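Long-range contacts in amine Dehydrogenase (PDB 1JMX), which binds two c-type hemes and probably transfers electrons as part of a quinohemoprotein amine dehydrogenase: residues A267-R272 with S385-Q390; I376-E381 with V485-N490; V431-K436 with T458-N463. All coordinates share one frame; numbering follows the deposited sequence.

Contact 1: A267-R272 with S385-Q390; sequences AEHDER and SVPKVQ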
loop_
_atom_site.group_PDB
_atom_site.type_symbol
_atom_site.label_atom_id
_atom_site.label_comp_id
_atom_site.label_asym_id
_atom_site.label_seq_id
_atom_site.Cartn_x
_atom_site.Cartn_y
_atom_site.Cartn_z
ATOM N N ALA A 267 11.724 16.805 5.704
ATOM C CA ALA A 267 12.160 15.469 6.103
ATOM C C ALA A 267 11.027 14.639 6.684
ATOM O O ALA A 267 10.977 13.425 6.510
ATOM C CB ALA A 267 13.264 15.593 7.118
ATOM N N GLU A 268 10.080 15.329 7.302
ATOM C CA GLU A 268 8.950 14.704 7.964
ATOM C C GLU A 268 7.681 14.622 7.104
ATOM O O GLU A 268 6.812 13.771 7.329
ATOM C CB GLU A 268 8.661 15.477 9.254
ATOM C CG GLU A 268 9.918 15.857 10.072
ATOM C CD GLU A 268 10.782 16.987 9.444
ATOM O OE1 GLU A 268 10.228 17.852 8.714
ATOM O OE2 GLU A 268 12.023 17.004 9.688
ATOM N N HIS A 269 7.584 15.503 6.112
ATOM C CA HIS A 269 6.416 15.561 5.248
ATOM C C HIS A 269 6.859 15.736 3.809
ATOM O O HIS A 269 7.227 16.841 3.398
ATOM C CB HIS A 269 5.559 16.754 5.657
ATOM C CG HIS A 269 5.422 16.915 7.136
ATOM N ND1 HIS A 269 4.430 16.295 7.868
ATOM C CD2 HIS A 269 6.183 17.590 8.028
ATOM C CE1 HIS A 269 4.585 16.580 9.148
ATOM N NE2 HIS A 269 5.644 17.361 9.272
ATOM N N ASP A 270 6.815 14.657 3.035
ATOM C CA ASP A 270 7.252 14.757 1.653
ATOM C C ASP A 270 6.303 15.366 0.634
ATOM O O ASP A 270 6.667 15.494 -0.526
ATOM C CB ASP A 270 7.872 13.454 1.145
ATOM C CG ASP A 270 7.063 12.244 1.497
ATOM O OD1 ASP A 270 7.575 11.418 2.278
ATOM O OD2 ASP A 270 5.938 12.114 0.977
ATOM N N GLU A 271 5.095 15.730 1.055
ATOM C CA GLU A 271 4.151 16.396 0.152
ATOM C C GLU A 271 4.456 17.886 0.231
ATOM O O GLU A 271 3.997 18.671 -0.588
ATOM C CB GLU A 271 2.674 16.192 0.545
ATOM C CG GLU A 271 2.376 15.291 1.730
ATOM C CD GLU A 271 2.646 15.930 3.078
ATOM O OE1 GLU A 271 1.898 16.837 3.497
ATOM O OE2 GLU A 271 3.596 15.484 3.738
ATOM N N ARG A 272 5.201 18.269 1.261
ATOM C CA ARG A 272 5.568 19.657 1.474
ATOM C C ARG A 272 6.991 19.865 0.983
ATOM O O ARG A 272 7.958 19.653 1.715
ATOM C CB ARG A 272 5.428 19.989 2.955
ATOM C CG ARG A 272 4.122 19.467 3.505
ATOM C CD ARG A 272 3.984 19.650 4.981
ATOM N NE ARG A 272 2.950 18.762 5.494
ATOM C CZ ARG A 272 2.522 18.744 6.750
ATOM N NH1 ARG A 272 3.031 19.580 7.644
ATOM N NH2 ARG A 272 1.617 17.853 7.122
ATOM N N SER A 385 1.116 7.544 15.290
ATOM C CA SER A 385 2.542 7.495 15.007
ATOM C C SER A 385 2.876 8.081 13.628
ATOM O O SER A 385 4.043 8.169 13.244
ATOM C CB SER A 385 2.990 6.027 15.080
ATOM O OG SER A 385 4.390 5.887 14.940
ATOM N N VAL A 386 1.846 8.512 12.908
ATOM C CA VAL A 386 1.998 9.064 11.563
ATOM C C VAL A 386 1.467 10.503 11.426
ATOM O O VAL A 386 0.542 10.894 12.124
ATOM C CB VAL A 386 1.262 8.163 10.553
ATOM C CG1 VAL A 386 2.019 6.862 10.358
ATOM C CG2 VAL A 386 -0.127 7.862 11.072
ATOM N N PRO A 387 2.069 11.312 10.530
ATOM C CA PRO A 387 1.625 12.698 10.328
ATOM C C PRO A 387 0.527 12.821 9.260
ATOM O O PRO A 387 0.320 11.909 8.455
ATOM C CB PRO A 387 2.904 13.384 9.865
ATOM C CG PRO A 387 3.490 12.340 8.963
ATOM C CD PRO A 387 3.315 11.056 9.782
ATOM N N LYS A 388 -0.173 13.950 9.262
ATOM C CA LYS A 388 -1.212 14.201 8.264
ATOM C C LYS A 388 -0.517 14.492 6.936
ATOM O O LYS A 388 0.572 15.063 6.911
ATOM C CB LYS A 388 -2.063 15.414 8.646
ATOM C CG LYS A 388 -2.728 15.331 9.992
ATOM C CD LYS A 388 -3.664 16.493 10.196
ATOM C CE LYS A 388 -4.369 16.424 11.539
ATOM N NZ LYS A 388 -5.488 17.412 11.625
ATOM N N VAL A 389 -1.111 14.030 5.845
ATOM C CA VAL A 389 -0.570 14.271 4.514
ATOM C C VAL A 389 -1.530 15.252 3.842
ATOM O O VAL A 389 -2.687 14.928 3.574
ATOM C CB VAL A 389 -0.448 12.965 3.688
ATOM C CG1 VAL A 389 -0.059 13.274 2.255
ATOM C CG2 VAL A 389 0.589 12.043 4.323
ATOM N N GLN A 390 -1.046 16.477 3.649
ATOM C CA GLN A 390 -1.824 17.547 3.041
ATOM C C GLN A 390 -2.010 17.438 1.536
ATOM O O GLN A 390 -1.216 16.817 0.823
ATOM C CB GLN A 390 -1.141 18.896 3.270
ATOM C CG GLN A 390 -0.892 19.312 4.692
ATOM C CD GLN A 390 0.018 20.529 4.762
ATOM O OE1 GLN A 390 0.758 20.824 3.822
ATOM N NE2 GLN A 390 -0.034 21.238 5.879
HETATM O O HOH W 1 3.246 14.383 6.028
#
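The carbonyl of Glu268 lies beside the Pro387 ring. His269 follows, with CE1 3.7 Å from Pro387 CB. Its ND1 is hydrogen-bonded to a water in the plane of the imidazole. That water donates to Lys388 O and to Glu271 OE2, so it joins the two segments. His269 also opens a type I turn that ends at Arg272. Asp270, inside the turn, faces elsewhere and forms a salt bridge with Arg84. The Glu271 side chain starts almost eclipsed (chi1 -3°); its CG is modelled 3.2 Å from Val389 CG1, a doubtfully short approach. Its OE1 takes two bonds from opposite faces of the carboxylate. Gln390 N lies 3.0 Å from Glu271 OE1, well above the plane. Arg272 NE is also 3.0 Å from Glu271 OE1, nearly straight at 174°, and makes a salt bridge. The Arg272 guanidinium is sandwiched. His269 covers one face, and the Gln390 amide stacks on the other with planes 11° apart. At its edge, Arg272 NH2 gives a weak bond to Lys388 O at 3.0 Å. With an alanine here, Glu271 would probably lose its positive mate and the Gln390 amide its stacking partner. The contact is thus a polar, water-bridged surface joint between domains II and IV, where the paired arginine probably keeps Glu271 ionised.

Contact 2: I376-E381 with V485-N490; sequences IARIGE and VQRWNN. With HEC (heme c), chain E.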
loop_
_atom_site.group_PDB
_atom_site.type_symbol
_atom_site.label_atom_id
_atom_site.label_comp_id
_atom_site.label_asym_id
_atom_site.label_seq_id
_atom_site.Cartn_x
_atom_site.Cartn_y
_atom_site.Cartn_z
ATOM N N ILE A 376 -3.533 12.306 -3.353
ATOM C CA ILE A 376 -3.941 11.589 -2.155
ATOM C C ILE A 376 -3.542 12.328 -0.876
ATOM O O ILE A 376 -2.367 12.614 -0.653
ATOM C CB ILE A 376 -3.306 10.153 -2.111
ATOM C CG1 ILE A 376 -3.779 9.314 -3.302
ATOM C CG2 ILE A 376 -3.603 9.459 -0.777
ATOM C CD1 ILE A 376 -5.251 9.021 -3.297
ATOM N N ALA A 377 -4.541 12.641 -0.056
ATOM C CA ALA A 377 -4.335 13.288 1.237
ATOM C C ALA A 377 -4.557 12.173 2.255
ATOM O O ALA A 377 -5.301 11.232 1.989
ATOM C CB ALA A 377 -5.354 14.404 1.437
ATOM N N ARG A 378 -3.904 12.240 3.407
ATOM C CA ARG A 378 -4.080 11.181 4.395
ATOM C C ARG A 378 -4.302 11.713 5.803
ATOM O O ARG A 378 -3.690 12.689 6.218
ATOM C CB ARG A 378 -2.869 10.233 4.390
ATOM C CG ARG A 378 -2.284 9.959 3.006
ATOM C CD ARG A 378 -1.099 9.007 3.027
ATOM N NE ARG A 378 -1.564 7.640 3.166
ATOM C CZ ARG A 378 -1.362 6.668 2.284
ATOM N NH1 ARG A 378 -0.673 6.883 1.170
ATOM N NH2 ARG A 378 -1.922 5.488 2.495
ATOM N N ILE A 379 -5.205 11.078 6.532
ATOM C CA ILE A 379 -5.460 11.473 7.902
ATOM C C ILE A 379 -4.203 11.099 8.685
ATOM O O ILE A 379 -3.385 10.315 8.219
ATOM C CB ILE A 379 -6.710 10.755 8.499
ATOM C CG1 ILE A 379 -6.528 9.233 8.471
ATOM C CG2 ILE A 379 -7.974 11.172 7.742
ATOM C CD1 ILE A 379 -7.735 8.453 8.979
ATOM N N GLY A 380 -4.036 11.701 9.852
ATOM C CA GLY A 380 -2.873 11.417 10.662
ATOM C C GLY A 380 -2.974 12.091 12.010
ATOM O O GLY A 380 -4.024 12.637 12.363
ATOM N N GLU A 381 -1.878 12.033 12.762
ATOM C CA GLU A 381 -1.781 12.626 14.089
ATOM C C GLU A 381 -2.960 12.228 14.974
ATOM O O GLU A 381 -3.496 11.135 14.812
ATOM C CB GLU A 381 -1.602 14.145 13.974
ATOM C CG GLU A 381 -0.206 14.536 13.461
ATOM C CD GLU A 381 -0.185 15.827 12.650
ATOM O OE1 GLU A 381 -0.827 16.821 13.072
ATOM O OE2 GLU A 381 0.481 15.845 11.587
ATOM N N VAL A 485 -6.675 6.772 4.644
ATOM C CA VAL A 485 -6.006 6.235 5.807
ATOM C C VAL A 485 -4.480 6.253 5.731
ATOM O O VAL A 485 -3.884 6.398 4.665
ATOM C CB VAL A 485 -6.507 4.794 6.069
ATOM C CG1 VAL A 485 -8.033 4.790 6.162
ATOM C CG2 VAL A 485 -6.046 3.858 4.956
ATOM N N GLN A 486 -3.864 6.060 6.889
ATOM C CA GLN A 486 -2.415 6.052 7.021
ATOM C C GLN A 486 -1.794 4.744 6.535
ATOM O O GLN A 486 -2.493 3.788 6.190
ATOM C CB GLN A 486 -2.003 6.234 8.493
ATOM C CG GLN A 486 -2.967 7.007 9.395
ATOM C CD GLN A 486 -3.991 6.115 10.085
ATOM O OE1 GLN A 486 -5.040 5.837 9.531
ATOM N NE2 GLN A 486 -3.696 5.694 11.308
ATOM N N ARG A 487 -0.465 4.746 6.488
ATOM C CA ARG A 487 0.336 3.582 6.140
ATOM C C ARG A 487 1.511 3.698 7.107
ATOM O O ARG A 487 2.026 4.795 7.335
ATOM C CB ARG A 487 0.780 3.572 4.667
ATOM C CG ARG A 487 1.519 4.794 4.168
ATOM C CD ARG A 487 1.975 4.596 2.728
ATOM N NE ARG A 487 3.169 3.758 2.635
ATOM C CZ ARG A 487 3.739 3.359 1.498
ATOM N NH1 ARG A 487 3.231 3.702 0.318
ATOM N NH2 ARG A 487 4.868 2.660 1.536
ATOM N N TRP A 488 1.836 2.593 7.776
ATOM C CA TRP A 488 2.916 2.566 8.756
ATOM C C TRP A 488 4.253 2.089 8.211
ATOM O O TRP A 488 5.287 2.321 8.828
ATOM C CB TRP A 488 2.515 1.724 9.962
ATOM C CG TRP A 488 1.249 2.174 10.605
ATOM C CD1 TRP A 488 1.126 2.965 11.710
ATOM C CD2 TRP A 488 -0.085 1.823 10.210
ATOM N NE1 TRP A 488 -0.198 3.121 12.036
ATOM C CE2 TRP A 488 -0.964 2.431 11.133
ATOM C CE3 TRP A 488 -0.622 1.052 9.165
ATOM C CZ2 TRP A 488 -2.357 2.290 11.048
ATOM C CZ3 TRP A 488 -2.005 0.915 9.079
ATOM C CH2 TRP A 488 -2.856 1.534 10.019
ATOM N N ASN A 489 4.233 1.369 7.095
ATOM C CA ASN A 489 5.467 0.910 6.474
ATOM C C ASN A 489 5.796 1.959 5.417
ATOM O O ASN A 489 5.149 2.029 4.374
ATOM C CB ASN A 489 5.292 -0.469 5.831
ATOM C CG ASN A 489 6.586 -1.006 5.219
ATOM O OD1 ASN A 489 6.562 -1.937 4.407
ATOM N ND2 ASN A 489 7.717 -0.434 5.616
ATOM N N ASN A 490 6.795 2.785 5.702
ATOM C CA ASN A 490 7.177 3.859 4.792
ATOM C C ASN A 490 8.678 3.923 4.562
ATOM O O ASN A 490 9.365 4.753 5.144
ATOM C CB ASN A 490 6.691 5.203 5.340
ATOM C CG ASN A 490 5.571 5.813 4.510
ATOM O OD1 ASN A 490 4.497 6.115 5.042
ATOM N ND2 ASN A 490 5.823 6.026 3.212
HETATM FE FE HEC E . 8.453 -6.157 -4.205
HETATM C CHA HEC E . 10.608 -4.998 -1.929
HETATM C CHB HEC E . 10.895 -5.993 -6.531
HETATM C CHC HEC E . 6.346 -7.496 -6.492
HETATM C CHD HEC E . 6.005 -6.342 -1.810
HETATM N NA HEC E . 10.325 -5.592 -4.229
HETATM C C1A HEC E . 11.072 -5.128 -3.196
HETATM C C2A HEC E . 12.412 -4.808 -3.600
HETATM C C3A HEC E . 12.484 -5.075 -4.903
HETATM C C4A HEC E . 11.193 -5.576 -5.288
HETATM C CMA HEC E . 13.699 -4.906 -5.797
HETATM C CAA HEC E . 13.505 -4.292 -2.692
HETATM C CBA HEC E . 14.522 -5.429 -2.628
HETATM C CGA HEC E . 15.732 -5.210 -1.756
HETATM O O1A HEC E . 15.879 -4.178 -1.124
HETATM O O2A HEC E . 16.546 -6.107 -1.701
HETATM N NB HEC E . 8.584 -6.632 -6.089
HETATM C C1B HEC E . 9.690 -6.502 -6.930
HETATM C C2B HEC E . 9.464 -6.982 -8.252
HETATM C C3B HEC E . 8.181 -7.440 -8.249
HETATM C C4B HEC E . 7.628 -7.197 -6.911
HETATM C CMB HEC E . 10.482 -6.995 -9.411
HETATM C CAB HEC E . 7.530 -8.087 -9.463
HETATM C CBB HEC E . 7.384 -9.610 -9.401
HETATM N NC HEC E . 6.570 -6.757 -4.163
HETATM C C1C HEC E . 5.846 -7.281 -5.212
HETATM C C2C HEC E . 4.501 -7.594 -4.826
HETATM C C3C HEC E . 4.389 -7.266 -3.537
HETATM C C4C HEC E . 5.685 -6.758 -3.103
HETATM C CMC HEC E . 3.430 -8.185 -5.747
HETATM C CAC HEC E . 3.074 -7.303 -2.789
HETATM C CBC HEC E . 2.629 -8.564 -2.073
HETATM N ND HEC E . 8.326 -5.764 -2.282
HETATM C C1D HEC E . 7.255 -5.888 -1.420
HETATM C C2D HEC E . 7.616 -5.495 -0.056
HETATM C C3D HEC E . 8.945 -5.130 -0.149
HETATM C C4D HEC E . 9.328 -5.293 -1.494
HETATM C CMD HEC E . 6.703 -5.505 1.167
HETATM C CAD HEC E . 9.946 -4.629 0.900
HETATM C CBD HEC E . 9.444 -4.399 2.286
HETATM C CGD HEC E . 9.066 -2.969 2.484
HETATM O O1D HEC E . 8.745 -2.291 1.481
HETATM O O2D HEC E . 9.084 -2.500 3.643
#
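Arg378 and Val485 bring the two backbones closest, with CA atoms 5.5 Å apart. Residues 376-378 end the strand 367-378, which runs parallel to strand 476-484. Backbone hydrogen bonds between Thr484 and both Ala377 and Ile379 hold that pairing up to its last residues. Beyond it, residues 485-490 leave the sheet as an irregular tail, and side chains take over the joining.

The main grip is that of Arg378 on the carbonyl of Val485. The arginine chain bends at chi3 (78°), which turns its NE side to the oxygen. Arg378 NE lies 3.0 Å from Val485 O, and Arg378 NH2 lies 3.1 Å from the same Val485 O. The two nitrogens reach it from opposite faces of the carbonyl plane. One face of this guanidinium is covered by the aliphatic part of Arg487, whose CG sits over its centre. Arg378 NH2 is also bonded to an acidic side chain of another protein chain, a likely balance for the nearby arginine charge.

Arg487 repeats the side-on grip within its own segment. Its NE and NH2 both bond to Asn489 O, with Arg487 NH2 2.9 Å from Asn489 O. Its NH1 bonds to the backbone of another protein chain. Further back, Gln486 CG packs 3.5 Å from Ile379 O. The Ile379 side chain crosses that of Gln486 at a slant, with Ile379 CD1 3.8 Å from Gln486 OE1.

All five touching residues are buried. The tail then brings Asn489 to a propionate of the second heme c; Ser40, Arg43 and Arg108 bond to the same heme. Side chains at the ends of two adjacent parallel strands thus hold the C-terminal tail of domain IV, which contributes Asn489 to the pocket of that heme.

Contact 3: V431-K436 with T458-N463; sequences VKFAGK and TNNAGN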
loop_
_atom_site.group_PDB
_atom_site.type_symbol
_atom_site.label_atom_id
_atom_site.label_comp_id
_atom_site.label_asym_id
_atom_site.label_seq_id
_atom_site.Cartn_x
_atom_site.Cartn_y
_atom_site.Cartn_z
ATOM N N VAL A 431 -17.343 16.480 3.226
ATOM C CA VAL A 431 -16.837 17.851 3.262
ATOM C C VAL A 431 -16.770 18.411 4.681
ATOM O O VAL A 431 -16.010 19.334 4.955
ATOM C CB VAL A 431 -17.697 18.760 2.353
ATOM C CG1 VAL A 431 -17.487 20.234 2.678
ATOM C CG2 VAL A 431 -17.347 18.506 0.919
ATOM N N LYS A 432 -17.534 17.822 5.589
ATOM C CA LYS A 432 -17.568 18.272 6.973
ATOM C C LYS A 432 -16.529 17.601 7.868
ATOM O O LYS A 432 -16.023 18.206 8.815
ATOM C CB LYS A 432 -18.965 18.032 7.542
ATOM C CG LYS A 432 -19.132 18.398 9.004
ATOM C CD LYS A 432 -20.583 18.226 9.408
ATOM C CE LYS A 432 -20.776 18.425 10.901
ATOM N NZ LYS A 432 -22.208 18.186 11.278
ATOM N N PHE A 433 -16.207 16.350 7.556
ATOM C CA PHE A 433 -15.264 15.590 8.359
ATOM C C PHE A 433 -13.872 15.393 7.769
ATOM O O PHE A 433 -12.902 15.303 8.512
ATOM C CB PHE A 433 -15.867 14.224 8.689
ATOM C CG PHE A 433 -17.155 14.290 9.467
ATOM C CD1 PHE A 433 -18.364 13.962 8.862
ATOM C CD2 PHE A 433 -17.156 14.636 10.808
ATOM C CE1 PHE A 433 -19.561 13.976 9.589
ATOM C CE2 PHE A 433 -18.343 14.655 11.546
ATOM C CZ PHE A 433 -19.549 14.322 10.936
ATOM N N ALA A 434 -13.771 15.365 6.444
ATOM C CA ALA A 434 -12.499 15.123 5.761
ATOM C C ALA A 434 -11.350 16.057 6.113
ATOM O O ALA A 434 -10.185 15.660 6.068
ATOM C CB ALA A 434 -12.704 15.079 4.250
ATOM N N GLY A 435 -11.675 17.295 6.456
ATOM C CA GLY A 435 -10.642 18.248 6.812
ATOM C C GLY A 435 -11.039 19.655 6.423
ATOM O O GLY A 435 -12.224 19.921 6.182
ATOM N N LYS A 436 -10.053 20.543 6.310
ATOM C CA LYS A 436 -10.331 21.925 5.956
ATOM C C LYS A 436 -9.450 22.477 4.849
ATOM O O LYS A 436 -8.226 22.352 4.883
ATOM C CB LYS A 436 -10.257 22.830 7.195
ATOM C CG LYS A 436 -8.909 22.836 7.904
ATOM C CD LYS A 436 -8.955 23.614 9.231
ATOM C CE LYS A 436 -7.588 23.656 9.924
ATOM N NZ LYS A 436 -7.078 22.283 10.233
ATOM N N THR A 458 -16.719 5.855 11.440
ATOM C CA THR A 458 -15.637 5.846 10.466
ATOM C C THR A 458 -14.603 6.975 10.558
ATOM O O THR A 458 -14.762 7.936 11.310
ATOM C CB THR A 458 -16.196 5.748 9.023
ATOM O OG1 THR A 458 -15.146 5.360 8.131
ATOM C CG2 THR A 458 -16.782 7.081 8.570
ATOM N N ASN A 459 -13.523 6.823 9.803
ATOM C CA ASN A 459 -12.451 7.811 9.772
ATOM C C ASN A 459 -12.860 9.072 9.017
ATOM O O ASN A 459 -13.828 9.085 8.256
ATOM C CB ASN A 459 -11.202 7.227 9.104
ATOM C CG ASN A 459 -10.884 5.837 9.585
ATOM O OD1 ASN A 459 -11.276 4.858 8.959
ATOM N ND2 ASN A 459 -10.186 5.740 10.709
ATOM N N ASN A 460 -12.060 10.114 9.192
ATOM C CA ASN A 460 -12.284 11.393 8.550
ATOM C C ASN A 460 -11.748 11.372 7.119
ATOM O O ASN A 460 -10.992 12.250 6.696
ATOM C CB ASN A 460 -11.639 12.494 9.395
ATOM C CG ASN A 460 -12.244 12.575 10.785
ATOM O OD1 ASN A 460 -13.465 12.516 10.941
ATOM N ND2 ASN A 460 -11.396 12.681 11.798
ATOM N N ALA A 461 -12.132 10.324 6.397
ATOM C CA ALA A 461 -11.748 10.130 5.011
ATOM C C ALA A 461 -12.830 10.766 4.132
ATOM O O ALA A 461 -13.930 11.052 4.609
ATOM C CB ALA A 461 -11.617 8.631 4.707
ATOM N N GLY A 462 -12.512 11.001 2.862
ATOM C CA GLY A 462 -13.479 11.599 1.960
ATOM C C GLY A 462 -13.102 11.581 0.491
ATOM O O GLY A 462 -11.932 11.454 0.136
ATOM N N ASN A 463 -14.118 11.672 -0.361
ATOM C CA ASN A 463 -13.939 11.695 -1.807
ATOM C C ASN A 463 -14.323 13.127 -2.185
ATOM O O ASN A 463 -15.506 13.471 -2.246
ATOM C CB ASN A 463 -14.875 10.669 -2.456
ATOM C CG ASN A 463 -14.446 10.288 -3.844
ATOM O OD1 ASN A 463 -13.530 10.881 -4.404
ATOM N ND2 ASN A 463 -15.106 9.294 -4.413
#
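Asn460 places its CG anti to its own carbonyl carbon (chi1 -61°). This turns its amide toward Phe433, while the backbone places Asn460 CB against Phe433 O. Asn460 CB lies 3.2 Å from Phe433 O, and Asn460 OD1 lies 3.7 Å from Phe433 CB. Phe433 has a like torsion (chi1 -60°). Its CB points toward Asn460, but the ring itself leads away, to Asn451 and Arg454.

The backbone of Asn460 is the centre of an inverse gamma turn. It is closed by a bond from Ala461 N to Asn459 O, 2.8 Å long. The turn presents Asn460 O to the neighbouring Ala434. Ala434 CA lies 3.4 Å from this oxygen in a nearly straight CA-H...O contact, 166° at the hydrogen. The Asn460 amide nitrogen has its bond elsewhere, to Gly447 O.

Two glycines matter here. A CB on Gly462 would clash with Ala434 CB, so the bare CA lets the alanine methyl lie against the backbone, with Ala434 CB 4.2 Å from Gly462 CA. Gly435 has a strongly positive phi as the chain leaves the helix. A CB there would be jammed against the carbonyl oxygen of Ala434, a demand of its own backbone angles and not of residues 458-463.

Beside the contact, Asp430 accepts a bond from the backbone of Asn463. Thr458 and Asn459 bond to another protein chain. Taken together, this is a close fit of backbone and short side-chain atoms at a helix-to-strand junction, from helix 430-433 into strand 435-437. It meets a gamma turn that leads into strand 462-470, within the E-set domain IV.

Overall arrangement
Contact 2 is the hub of the three. Its centre is 8 Å from that of contact 1 and 14 Å from that of contact 3. Contacts 1 and 2 alternate along the chain and touch directly: Val389 N lies 2.9 Å from Arg378 O, a probable hydrogen bond. Contact 3 is nested in the loop that contact 2 closes, and Ile379 CG2 packs 3.4 Å from Asn460 O. Contacts 1 and 3 do not touch; their nearest atoms are about 5 Å apart. Contact 2 alone reaches a heme, through Asn489. Contact 1 ties domain II to domain IV, while the other two lie wholly within domain IV.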